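Local structure of uncharacterized protein Ta0194 (Thermoplasma acidophilum DSM 1728, 3BDI) at residues A3-F8 with K20-S25; I9-T14 with L94-V99; S37-D42 with A61-G66; V103-S108 with G127-A132; L152-K157 with S176-V181. The protein is of unknown substrate but belongs to the alpha/beta hydrolase superfamily, in the ABHD14 family, and probably acts as a serine hydrolase. All coordinates share one frame; numbering follows the deposited sequence.

In the fold
All five contacts reach one mixed sheet of an alpha/beta hydrolase fold. Contact 1 joins the amino-terminal hairpin, and contact 2 sets helix 83-96 against its edge strand; the centres of contacts 1 and 2 lie about 14 Å apart, and their segments alternate along the chain. Contact 3, nested within the chain loop closed by contact 2, ties a loop to strand 57-62. Contacts 4 and 5 follow in series, parallel strand pairs of beta-alpha-beta units about 11 Å apart between centres, with probable backbone hydrogen bonds joining the neighbouring strands 125-131 and 150-155. The centres of contacts 1 and 5 lie about 29 Å apart on opposite sides of the chain's centre, while contact 4, near the middle, carries the probable nucleophile.

Contact 1 of 5, residues A3-F8 with K20-S25; sequences ALQEEF and KMVTDS
Gln5 and Lys20 form an antiparallel hydrogen-bonded pair in the beta hairpin of strands 5-11 and 14-21. Gln5 N donates to Lys20 O at 2.9 Å, and Lys20 N to Gln5 O at 2.8 Å. Both side chains rise from the same face of the sheet. The Lys20 CG stands between its own backbone N and carbonyl carbon (chi1 68°), and the chain beyond is fully extended, which carries the amine alongside the Gln5 amide and on to Glu7. Lys20 CE lies 3.7 Å from Gln5 NE2, the two side chains passing at a slant. At the far end NZ makes a salt bridge of 2.8 Å to Glu7 OE2, approaching on the syn side and 23° out of the carboxylate plane. Glu7 OE2 also accepts from Gln18 NE2, so one oxygen holds two donors. Were Lys20 an alanine, the Glu7 carboxylate would probably lose its charged mate, and the Gln5 amide the CE that lies against it. On the other face, Met21, a selenomethionine, bends at its last torsion to bring CE 4.0 Å from Leu4 CB. A water accepts from Gln5 NE2 at 2.7 Å and from Val22 N.

Contact 2 of 5, residues I9-T14 with L94-V99; sequences IDVNGT and LKANGV
Ile9 meets the carboxyl-terminal turn of helix 83-96 with the end of its longer branch. Its CG1 lies anti to the backbone N (chi1 -167°), and the extended chi2 carries CD1 out from strand 5-11 into the angle between Ala96 and Asn97. There, in one of the two conformers of Ile9, CD1 is 3.9 Å from Ala96 CB and 3.6 Å from Asn97 OD1, the methyl meeting CG, OD1 and ND2 of the amide at similar range. Ala96 is the second main contributor: its CB bond points at the strand, and the methyl also rests 4.0 Å from Asp10 O and 4.3 Å from Val11 CG2. This is van der Waals contact throughout. Asn97, the third, keeps its polar atoms engaged elsewhere, OD1 accepting from Gln18 NE2 and ND2 donating to Tyr93 O, which fixes the amide against which Ile9 packs. The helix ends in a Schellman motif, with Gly98 at positive phi; Gly98 N bonds to Lys95 O and Val99 N to Leu94 O at 2.9 Å. The strand ends in a type I' turn from Val11 to Thr14, where Asp10 OD2 accepts from Gly13 N at 3.1 Å in an Asx motif. The contact thus seats the end of helix 83-96 beside the edge strand 5-11, while strand 14-21 flanks Ile9 and Val11 through Val16, and Tyr60 of strand 57-62 borders Asn97.

Contact 3 of 5, residues S37-D42 with A61-G66; sequences SFTSMD and APDYPG
Ser40 turns its side chain toward Asp63, and one carboxylate oxygen accepts two donors from this single residue. Ser40 N reaches Asp63 OD1 at 2.8 Å nearly in line with the C-O bond, with an N-H...O angle of 163°. The hydroxyl comes to the same OD1 at 2.7 Å, but from above the carboxylate plane, 41° out of it. That double grip depends on the Ser40 chi1 of 65°, which tucks OG beside its own N, where hydroxyl and N-H face the same way. Thr39 approaches Asp63 with its CB, 3.5 Å from OD1, and its OG1 shares a water with Asp63 OD2, which is 2.8 Å from that water. Thr39 OG1 also accepts from Met41 N in an ST turn. On the strand side, Ser40 CB packs 4.1 Å from Ala61 CB. With an alanine in place of Asp63, the N-H and hydroxyl of Ser40 would probably be left without their shared acceptor, and the loop set free to shift. Asp63 OD2 additionally accepts from Arg69 N. The buried carboxylate, thus surrounded by donors, is probably stabilised as an anion and ties the loop after strand 28-33 to the end of strand 57-62.

Contact 4 of 5, residues V103-S108 with G127-A132; sequences VIMGAS and GIIAVA
Met105, a selenomethionine, extends with CG anti to its backbone N (chi1 169°), which in one of its two conformers lays CG 3.8 Å from Ile129 CB. Ile129 answers with CG2 anti to its own N, and this branch lies 4.0 Å from the Met105 SE. On the same face, Ala107 CB meets Val131 CB at 4.2 Å. These side chains sit on strands 102-107 and 125-131, parallel neighbours whose axes differ in direction by 9° and approach to 4.7 Å, joined through helix 109-120 in a beta-alpha-beta unit. Backbone bonds run in both directions: Gly106 N to Ile129 O and Val131 N to Gly106 O, each 2.9 Å. Helix 193-205 packs against the Met105 face through Phe196 and Phe203, whereas Ile104 and Ile128 on the other face touch helix 109-120. The last bond, Ser108 N to Val131 O at 2.9 Å, holds the backbone just where the strand gives way to the helix. Ser108 has a positive phi (63°), as expected of a nucleophile elbow, and Gly106, Ser108 and Gly110 fit the GxSxG pattern. Its OG hydrogen-bonds to His186 NE2, and with Asp158 the arrangement is consistent with a Ser-His-Asp triad. The chemistry is therefore consistent with Ser108 serving as the nucleophile, its turn anchored to the sheet by the Val131 carbonyl.

Contact 5 of 5, residues L152-K157 with S176-V181; sequences LVWGSK and SRLEIV
Leu152 and Leu178 pack on one face of two parallel strands, with Leu178 CD1 3.8 Å from Leu152 CB. The same methyl lies 4.2 Å from Trp154 CE3, approaching the indole obliquely. The Leu178 chi1 of 176° with chi2 of 58° brings CD1 there, over the neighbouring strand. On the other face Val153 CG1 meets Val181 CG2 at 4.1 Å, and at the end Ile180 CG2, in one of two conformers, rests 3.7 Å from Ser156 CA. Behind these contacts is a regular set of backbone bonds, such as Glu179 N to Leu152 O at 2.9 Å and Val181 N to Trp154 O at 2.8 Å. Ser156 N closes it on Val181 O, reaching that oxygen from 40° above the carbonyl plane. Farther out, helix 163-172 of this beta-alpha-beta unit packs on Trp154, whose NE1 donates to Val161 O, while Ile199 of helix 193-205 touches Glu179 and Val181. Along edge strand 177-181, Arg177 holds one of the two conformers of Glu179 side-on: NE and NH2 both donate to OE2, NE at 2.9 Å. OE2 lies in the guanidinium plane, but both nitrogens meet it from one face of the carboxylate. Arg177 NH1 also forms a salt bridge to Asp202, which ties the edge strand to helix 193-205. Where Glu179 adopts that conformer, the guanidinium probably offsets the charge of both acids.

Contact 1 of 5, residues A3-F8 with K20-S25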
# COMPACT_ATOMS: atom_id res chain seq x y z
N ALA A 3 -12.46 -4.27 16.40
CA ALA A 3 -12.38 -2.85 16.75
C ALA A 3 -11.41 -2.16 15.83
O ALA A 3 -10.35 -2.72 15.55
CB ALA A 3 -11.86 -2.71 18.16
N LEU A 4 -11.77 -0.96 15.38
CA LEU A 4 -10.78 -0.14 14.66
C LEU A 4 -10.07 0.71 15.70
O LEU A 4 -10.66 1.62 16.28
CB LEU A 4 -11.42 0.75 13.62
CG LEU A 4 -10.37 1.65 12.92
CD1 LEU A 4 -9.62 0.85 11.90
CD2 LEU A 4 -11.09 2.82 12.33
N GLN A 5 -8.79 0.41 15.91
CA GLN A 5 -7.95 1.07 16.89
C GLN A 5 -7.20 2.18 16.18
O GLN A 5 -6.66 1.96 15.10
CB GLN A 5 -6.96 0.12 17.51
CG GLN A 5 -7.62 -0.91 18.40
CD GLN A 5 -6.59 -1.86 18.95
OE1 GLN A 5 -5.81 -1.51 19.88
NE2 GLN A 5 -6.53 -3.03 18.39
N GLU A 6 -7.19 3.34 16.79
CA GLU A 6 -6.46 4.51 16.25
C GLU A 6 -5.49 4.93 17.35
O GLU A 6 -5.89 5.10 18.51
CB GLU A 6 -7.41 5.62 15.86
CG GLU A 6 -8.40 5.21 14.80
CD GLU A 6 -9.39 6.28 14.44
OE1 GLU A 6 -10.01 6.84 15.37
OE2 GLU A 6 -9.61 6.57 13.25
N GLU A 7 -4.22 5.05 17.04
CA GLU A 7 -3.20 5.22 18.08
C GLU A 7 -1.93 5.76 17.46
O GLU A 7 -1.76 5.81 16.24
CB GLU A 7 -2.88 3.88 18.73
CG GLU A 7 -2.27 2.87 17.79
CD GLU A 7 -2.10 1.45 18.37
OE1 GLU A 7 -2.73 1.14 19.41
OE2 GLU A 7 -1.38 0.65 17.73
N PHE A 8 -1.00 6.17 18.31
CA PHE A 8 0.31 6.59 17.88
C PHE A 8 1.32 5.55 18.32
O PHE A 8 1.23 5.01 19.43
CB PHE A 8 0.66 7.97 18.41
CG PHE A 8 -0.23 9.05 17.88
CD1 PHE A 8 -1.45 9.35 18.46
CD2 PHE A 8 0.16 9.76 16.77
CE1 PHE A 8 -2.26 10.30 17.89
CE2 PHE A 8 -0.65 10.74 16.24
CZ PHE A 8 -1.85 11.00 16.83
N LYS A 20 -5.68 0.48 12.91
CA LYS A 20 -5.50 -0.95 12.70
C LYS A 20 -6.72 -1.72 13.14
O LYS A 20 -7.42 -1.27 14.01
CB LYS A 20 -4.26 -1.48 13.43
CG LYS A 20 -4.38 -1.45 14.93
CD LYS A 20 -3.08 -1.83 15.60
CE LYS A 20 -3.23 -1.97 17.11
NZ LYS A 20 -1.92 -2.11 17.84
N MSE A 21 -6.95 -2.86 12.50
CA MSE A 21 -7.98 -3.82 12.91
C MSE A 21 -7.34 -5.20 12.90
O MSE A 21 -7.04 -5.74 11.87
CB MSE A 21 -9.14 -3.74 11.95
CG MSE A 21 -10.32 -4.63 12.37
SE MSE A 21 -11.97 -4.39 11.38
CE MSE A 21 -12.65 -2.80 12.19
N VAL A 22 -7.08 -5.70 14.10
CA VAL A 22 -6.29 -6.92 14.20
C VAL A 22 -6.86 -7.87 15.25
O VAL A 22 -7.53 -7.45 16.18
CB VAL A 22 -4.82 -6.57 14.56
CG1 VAL A 22 -4.21 -5.56 13.53
CG2 VAL A 22 -4.77 -6.00 15.92
N THR A 23 -6.52 -9.14 15.11
CA THR A 23 -6.76 -10.13 16.16
C THR A 23 -5.57 -11.08 16.15
O THR A 23 -5.03 -11.38 15.08
CB THR A 23 -8.11 -10.84 15.93
OG1 THR A 23 -8.35 -11.74 17.03
CG2 THR A 23 -8.15 -11.60 14.60
N ASP A 24 -5.17 -11.57 17.34
CA ASP A 24 -3.96 -12.39 17.52
C ASP A 24 -3.99 -13.72 16.78
O ASP A 24 -2.94 -14.31 16.59
CB ASP A 24 -3.66 -12.62 19.02
N SER A 25 -5.19 -14.19 16.41
CA SER A 25 -5.43 -15.42 15.63
C SER A 25 -5.15 -15.34 14.13
O SER A 25 -4.87 -16.35 13.48
CB SER A 25 -6.93 -15.84 15.74
OG SER A 25 -7.62 -15.23 16.85
O HOH W 1 -8.18 -4.10 16.50
O HOH W 2 -10.21 -6.13 16.33
O HOH W 3 -3.12 -3.22 20.22

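Contact 2 of 5, residues I9-T14 with L94-V99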
# COMPACT_ATOMS: atom_id res chain seq x y z
N ILE A 9 2.23 5.21 17.41
CA ILE A 9 3.31 4.22 17.61
C ILE A 9 4.64 4.96 17.41
O ILE A 9 4.74 5.92 16.62
CB ILE A 9 3.15 2.99 16.64
CG1 ILE A 9 4.07 1.83 17.04
CG2 ILE A 9 3.29 3.40 15.16
CD1 ILE A 9 3.67 0.53 16.45
N ASP A 10 5.68 4.57 18.16
CA ASP A 10 7.02 5.02 17.89
C ASP A 10 7.66 4.12 16.90
O ASP A 10 7.77 2.90 17.13
CB ASP A 10 7.88 5.03 19.14
CG ASP A 10 9.29 5.59 18.86
OD1 ASP A 10 9.39 6.80 18.62
OD2 ASP A 10 10.24 4.82 18.84
N VAL A 11 8.13 4.69 15.79
CA VAL A 11 8.91 3.98 14.79
C VAL A 11 10.30 4.61 14.81
O VAL A 11 10.57 5.65 14.20
CB VAL A 11 8.25 3.99 13.39
CG1 VAL A 11 9.08 3.11 12.43
CG2 VAL A 11 6.80 3.49 13.50
N ASN A 12 11.21 4.01 15.57
CA ASN A 12 12.59 4.49 15.70
C ASN A 12 12.71 5.97 15.90
O ASN A 12 13.56 6.63 15.32
CB ASN A 12 13.46 4.00 14.54
CG ASN A 12 13.64 2.52 14.56
OD1 ASN A 12 13.98 1.95 15.60
ND2 ASN A 12 13.38 1.87 13.45
N GLY A 13 11.88 6.50 16.78
CA GLY A 13 11.99 7.90 17.19
C GLY A 13 11.01 8.84 16.51
O GLY A 13 10.93 10.01 16.86
N THR A 14 10.26 8.33 15.55
CA THR A 14 9.24 9.12 14.85
C THR A 14 7.87 8.71 15.33
O THR A 14 7.53 7.51 15.27
CB THR A 14 9.37 8.95 13.34
OG1 THR A 14 10.63 9.48 12.92
CG2 THR A 14 8.25 9.71 12.57
N LEU A 94 6.45 -2.32 10.01
CA LEU A 94 5.97 -3.66 10.23
C LEU A 94 6.63 -4.27 11.48
O LEU A 94 5.94 -4.83 12.33
CB LEU A 94 6.21 -4.51 8.99
CG LEU A 94 5.39 -4.18 7.74
CD1 LEU A 94 5.84 -5.07 6.58
CD2 LEU A 94 3.88 -4.36 8.01
N LYS A 95 7.94 -4.08 11.63
CA LYS A 95 8.67 -4.60 12.80
C LYS A 95 8.13 -4.00 14.08
O LYS A 95 7.95 -4.70 15.08
CB LYS A 95 10.17 -4.30 12.67
CG LYS A 95 11.03 -4.80 13.84
CD LYS A 95 12.52 -4.59 13.58
N ALA A 96 7.83 -2.70 14.08
CA ALA A 96 7.30 -2.07 15.28
C ALA A 96 5.98 -2.65 15.74
O ALA A 96 5.65 -2.63 16.91
CB ALA A 96 7.17 -0.54 15.08
N ASN A 97 5.19 -3.13 14.78
CA ASN A 97 3.90 -3.76 15.03
C ASN A 97 4.02 -5.28 15.26
O ASN A 97 3.02 -5.94 15.41
CB ASN A 97 2.91 -3.50 13.88
CG ASN A 97 2.27 -2.14 13.98
OD1 ASN A 97 1.46 -1.90 14.90
ND2 ASN A 97 2.65 -1.22 13.06
N GLY A 98 5.25 -5.81 15.24
CA GLY A 98 5.43 -7.23 15.52
C GLY A 98 5.10 -8.10 14.34
O GLY A 98 4.83 -9.30 14.50
N VAL A 99 5.10 -7.53 13.13
CA VAL A 99 4.66 -8.23 11.91
C VAL A 99 5.87 -8.64 11.12
O VAL A 99 6.68 -7.82 10.69
CB VAL A 99 3.76 -7.33 11.03
CG1 VAL A 99 3.44 -8.05 9.71
CG2 VAL A 99 2.51 -6.95 11.83

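Contact 3 of 5, residues S37-D42 with A61-G66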
# COMPACT_ATOMS: atom_id res chain seq x y z
N SER A 37 -2.01 13.05 -1.34
CA SER A 37 -3.11 13.94 -1.08
C SER A 37 -4.06 13.42 -0.02
O SER A 37 -5.00 14.14 0.32
CB SER A 37 -3.91 14.20 -2.36
OG SER A 37 -3.09 14.86 -3.32
N PHE A 38 -3.81 12.20 0.49
CA PHE A 38 -4.77 11.55 1.40
C PHE A 38 -4.02 11.03 2.63
O PHE A 38 -2.81 11.24 2.78
CB PHE A 38 -5.49 10.43 0.67
CG PHE A 38 -6.22 10.93 -0.57
CD1 PHE A 38 -7.34 11.75 -0.42
CD2 PHE A 38 -5.74 10.68 -1.86
CE1 PHE A 38 -7.98 12.29 -1.52
CE2 PHE A 38 -6.39 11.23 -2.97
CZ PHE A 38 -7.49 12.03 -2.78
N THR A 39 -4.78 10.46 3.57
CA THR A 39 -4.19 9.90 4.77
C THR A 39 -4.81 8.56 5.07
O THR A 39 -5.68 8.07 4.33
CB THR A 39 -4.34 10.85 6.00
OG1 THR A 39 -5.67 10.83 6.55
CG2 THR A 39 -3.93 12.27 5.69
N SER A 40 -4.44 7.97 6.22
CA SER A 40 -5.04 6.72 6.66
C SER A 40 -6.53 6.85 6.95
O SER A 40 -7.24 5.82 6.96
CB SER A 40 -4.33 6.19 7.89
OG SER A 40 -4.51 7.06 8.97
N MSE A 41 -7.04 8.07 7.15
CA MSE A 41 -8.48 8.28 7.33
C MSE A 41 -9.27 7.98 6.06
O MSE A 41 -10.43 7.56 6.13
CB MSE A 41 -8.79 9.70 7.80
CG MSE A 41 -8.13 10.08 9.10
SE MSE A 41 -8.73 9.03 10.62
CE MSE A 41 -10.56 9.59 10.58
N ASP A 42 -8.63 8.14 4.90
CA ASP A 42 -9.38 8.08 3.66
C ASP A 42 -9.75 6.67 3.22
O ASP A 42 -10.59 6.51 2.33
CB ASP A 42 -8.63 8.85 2.59
CG ASP A 42 -8.65 10.30 2.88
OD1 ASP A 42 -9.73 10.92 2.72
OD2 ASP A 42 -7.64 10.89 3.28
N ALA A 61 -2.70 0.67 8.89
CA ALA A 61 -2.59 1.81 7.96
C ALA A 61 -2.01 3.02 8.69
O ALA A 61 -2.71 3.60 9.53
CB ALA A 61 -3.95 2.17 7.38
N PRO A 62 -0.76 3.40 8.44
CA PRO A 62 -0.18 4.61 9.05
C PRO A 62 -0.32 5.85 8.18
O PRO A 62 -0.50 5.76 6.96
CB PRO A 62 1.29 4.25 9.14
CG PRO A 62 1.54 3.40 7.95
CD PRO A 62 0.23 2.66 7.63
N ASP A 63 -0.20 7.01 8.82
CA ASP A 63 0.10 8.26 8.10
C ASP A 63 1.61 8.28 7.92
O ASP A 63 2.37 8.07 8.89
CB ASP A 63 -0.38 9.48 8.84
CG ASP A 63 -1.89 9.60 8.87
OD1 ASP A 63 -2.59 8.84 8.20
OD2 ASP A 63 -2.37 10.49 9.62
N TYR A 64 2.07 8.46 6.69
CA TYR A 64 3.50 8.49 6.39
C TYR A 64 4.11 9.66 7.16
O TYR A 64 3.51 10.71 7.23
CB TYR A 64 3.76 8.61 4.87
CG TYR A 64 5.21 8.25 4.55
CD1 TYR A 64 5.62 6.93 4.50
CD2 TYR A 64 6.17 9.24 4.54
CE1 TYR A 64 6.92 6.61 4.38
CE2 TYR A 64 7.51 8.91 4.42
CZ TYR A 64 7.87 7.60 4.30
OH TYR A 64 9.16 7.21 4.23
N PRO A 65 5.32 9.49 7.73
CA PRO A 65 5.97 10.65 8.37
C PRO A 65 5.95 11.92 7.53
O PRO A 65 6.30 11.87 6.36
CB PRO A 65 7.40 10.13 8.63
CG PRO A 65 7.19 8.64 8.87
CD PRO A 65 6.13 8.25 7.89
N GLY A 66 5.53 13.03 8.13
CA GLY A 66 5.39 14.25 7.40
C GLY A 66 4.04 14.50 6.81
O GLY A 66 3.80 15.61 6.29
O HOH W 4 -4.99 11.41 9.47

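Contact 4 of 5, residues V103-S108 with G127-A132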
# COMPACT_ATOMS: atom_id res chain seq x y z
N VAL A 103 1.26 -8.62 3.26
CA VAL A 103 0.85 -7.99 1.99
C VAL A 103 0.97 -6.46 2.17
O VAL A 103 0.70 -5.95 3.28
CB VAL A 103 -0.57 -8.35 1.59
CG1 VAL A 103 -0.98 -7.63 0.31
CG2 VAL A 103 -0.68 -9.90 1.36
N ILE A 104 1.48 -5.76 1.17
CA ILE A 104 1.54 -4.29 1.26
C ILE A 104 0.83 -3.69 0.06
O ILE A 104 1.03 -4.12 -1.10
CB ILE A 104 2.98 -3.81 1.46
CG1 ILE A 104 3.91 -4.28 0.34
CG2 ILE A 104 3.47 -4.25 2.85
CD1 ILE A 104 5.36 -3.80 0.51
N MSE A 105 -0.05 -2.74 0.36
CA MSE A 105 -0.80 -2.01 -0.65
C MSE A 105 -0.41 -0.56 -0.58
O MSE A 105 -0.20 -0.04 0.51
CB MSE A 105 -2.30 -2.14 -0.35
CG MSE A 105 -3.15 -1.19 -1.17
SE MSE A 105 -5.05 -1.59 -0.99
CE MSE A 105 -5.66 0.20 -0.69
N GLY A 106 -0.24 0.05 -1.75
CA GLY A 106 0.07 1.47 -1.81
C GLY A 106 -0.67 2.15 -2.94
O GLY A 106 -0.76 1.62 -4.07
N ALA A 107 -1.14 3.38 -2.66
CA ALA A 107 -1.74 4.21 -3.67
C ALA A 107 -0.80 5.34 -4.06
O ALA A 107 -0.28 6.04 -3.21
CB ALA A 107 -3.03 4.80 -3.14
N SER A 108 -0.55 5.51 -5.37
CA SER A 108 0.15 6.68 -5.90
C SER A 108 1.58 6.71 -5.31
O SER A 108 2.32 5.73 -5.52
CB SER A 108 -0.69 7.93 -5.73
OG SER A 108 -0.20 9.00 -6.52
N GLY A 127 2.79 -10.16 -0.90
CA GLY A 127 2.04 -9.77 -2.10
C GLY A 127 2.01 -8.26 -2.16
O GLY A 127 2.22 -7.60 -1.12
N ILE A 128 1.72 -7.73 -3.34
CA ILE A 128 1.67 -6.26 -3.58
C ILE A 128 0.32 -5.90 -4.18
O ILE A 128 -0.14 -6.58 -5.11
CB ILE A 128 2.75 -5.84 -4.62
CG1 ILE A 128 4.17 -6.10 -4.08
CG2 ILE A 128 2.63 -4.34 -5.02
CD1 ILE A 128 5.24 -5.94 -5.12
N ILE A 129 -0.28 -4.81 -3.69
CA ILE A 129 -1.33 -4.12 -4.41
C ILE A 129 -0.82 -2.71 -4.64
O ILE A 129 -0.43 -2.04 -3.69
CB ILE A 129 -2.66 -4.03 -3.62
CG1 ILE A 129 -3.21 -5.44 -3.31
CG2 ILE A 129 -3.71 -3.27 -4.41
CD1 ILE A 129 -4.43 -5.49 -2.41
N ALA A 130 -0.81 -2.26 -5.87
CA ALA A 130 -0.34 -0.92 -6.20
C ALA A 130 -1.35 -0.25 -7.07
O ALA A 130 -1.72 -0.75 -8.15
CB ALA A 130 1.02 -0.99 -6.89
N VAL A 131 -1.87 0.86 -6.59
CA VAL A 131 -2.90 1.64 -7.25
C VAL A 131 -2.21 2.80 -7.96
O VAL A 131 -1.81 3.77 -7.32
CB VAL A 131 -3.96 2.17 -6.26
CG1 VAL A 131 -5.19 2.72 -7.01
CG2 VAL A 131 -4.39 1.05 -5.28
N ALA A 132 -2.04 2.68 -9.28
CA ALA A 132 -1.38 3.70 -10.09
C ALA A 132 -0.11 4.21 -9.43
O ALA A 132 0.05 5.41 -9.16
CB ALA A 132 -2.32 4.81 -10.51

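Contact 5 of 5, residues L152-K157 with S176-V181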
# COMPACT_ATOMS: atom_id res chain seq x y z
N LEU A 152 -2.13 -4.63 -9.90
CA LEU A 152 -2.04 -3.25 -10.36
C LEU A 152 -3.44 -2.77 -10.66
O LEU A 152 -4.19 -3.39 -11.42
CB LEU A 152 -1.20 -3.20 -11.64
CG LEU A 152 0.25 -3.66 -11.49
CD1 LEU A 152 0.95 -3.77 -12.83
CD2 LEU A 152 1.08 -2.78 -10.59
N VAL A 153 -3.85 -1.67 -10.02
CA VAL A 153 -5.18 -1.09 -10.16
C VAL A 153 -5.02 0.29 -10.73
O VAL A 153 -4.25 1.08 -10.22
CB VAL A 153 -5.95 -1.04 -8.83
CG1 VAL A 153 -7.34 -0.47 -9.06
CG2 VAL A 153 -6.05 -2.44 -8.19
N TRP A 154 -5.78 0.61 -11.78
CA TRP A 154 -5.77 1.93 -12.37
C TRP A 154 -7.21 2.33 -12.66
O TRP A 154 -8.01 1.50 -13.08
CB TRP A 154 -5.02 1.97 -13.72
CG TRP A 154 -3.76 2.76 -13.77
CD1 TRP A 154 -3.59 4.07 -14.21
CD2 TRP A 154 -2.45 2.29 -13.47
NE1 TRP A 154 -2.29 4.42 -14.17
CE2 TRP A 154 -1.55 3.34 -13.74
CE3 TRP A 154 -1.96 1.08 -13.00
CZ2 TRP A 154 -0.16 3.19 -13.57
CZ3 TRP A 154 -0.61 0.92 -12.84
CH2 TRP A 154 0.27 1.97 -13.11
N GLY A 155 -7.51 3.60 -12.53
CA GLY A 155 -8.75 4.16 -13.05
C GLY A 155 -8.65 4.46 -14.53
O GLY A 155 -7.62 4.92 -14.99
N SER A 156 -9.74 4.26 -15.26
CA SER A 156 -9.76 4.43 -16.73
C SER A 156 -9.56 5.87 -17.12
O SER A 156 -9.09 6.14 -18.23
CB SER A 156 -11.08 3.93 -17.30
OG SER A 156 -12.18 4.72 -16.91
N LYS A 157 -9.83 6.79 -16.20
CA LYS A 157 -9.71 8.24 -16.46
C LYS A 157 -8.47 8.85 -15.80
O LYS A 157 -8.38 10.07 -15.62
CB LYS A 157 -10.98 8.98 -15.97
CG LYS A 157 -12.25 8.43 -16.54
CD LYS A 157 -13.48 9.09 -15.92
CE LYS A 157 -13.93 10.29 -16.64
NZ LYS A 157 -15.43 10.44 -16.45
N SER A 176 1.65 -10.47 -12.64
CA SER A 176 0.84 -9.33 -12.19
C SER A 176 -0.55 -9.38 -12.81
O SER A 176 -0.72 -9.88 -13.95
CB SER A 176 1.53 -7.97 -12.41
OG SER A 176 1.71 -7.62 -13.77
N ARG A 177 -1.55 -9.02 -12.01
CA ARG A 177 -2.99 -8.91 -12.42
C ARG A 177 -3.20 -7.37 -12.62
O ARG A 177 -3.03 -6.63 -11.67
CB ARG A 177 -3.94 -9.47 -11.29
CG ARG A 177 -5.42 -9.14 -11.45
CD ARG A 177 -6.30 -10.02 -10.50
NE ARG A 177 -7.68 -9.58 -10.58
CZ ARG A 177 -8.59 -9.96 -9.65
NH1 ARG A 177 -8.27 -10.85 -8.69
NH2 ARG A 177 -9.85 -9.61 -9.77
N LEU A 178 -3.47 -6.89 -13.84
CA LEU A 178 -3.87 -5.47 -14.09
C LEU A 178 -5.38 -5.35 -14.20
O LEU A 178 -6.02 -6.05 -14.99
CB LEU A 178 -3.28 -4.91 -15.39
CG LEU A 178 -3.68 -3.50 -15.82
CD1 LEU A 178 -3.32 -2.50 -14.70
CD2 LEU A 178 -3.05 -3.13 -17.17
N GLU A 179 -5.95 -4.48 -13.40
CA GLU A 179 -7.36 -4.17 -13.51
C GLU A 179 -7.62 -2.68 -13.71
O GLU A 179 -7.23 -1.92 -12.92
CB GLU A 179 -8.10 -4.65 -12.29
CG GLU A 179 -7.85 -6.19 -11.91
CD GLU A 179 -8.47 -7.37 -12.75
OE1 GLU A 179 -7.92 -7.93 -13.73
OE2 GLU A 179 -9.36 -7.95 -12.27
N ILE A 180 -8.30 -2.31 -14.79
CA ILE A 180 -8.59 -0.92 -15.06
C ILE A 180 -10.07 -0.73 -14.73
O ILE A 180 -10.96 -1.38 -15.30
CB ILE A 180 -8.23 -0.51 -16.55
CG1 ILE A 180 -6.73 -0.70 -16.85
CG2 ILE A 180 -8.58 0.93 -16.78
CD1 ILE A 180 -6.34 -0.54 -18.33
N VAL A 181 -10.34 0.15 -13.76
CA VAL A 181 -11.67 0.39 -13.23
C VAL A 181 -12.32 1.54 -13.99
O VAL A 181 -11.85 2.67 -13.95
CB VAL A 181 -11.58 0.68 -11.72
CG1 VAL A 181 -12.96 0.99 -11.12
CG2 VAL A 181 -10.91 -0.46 -10.98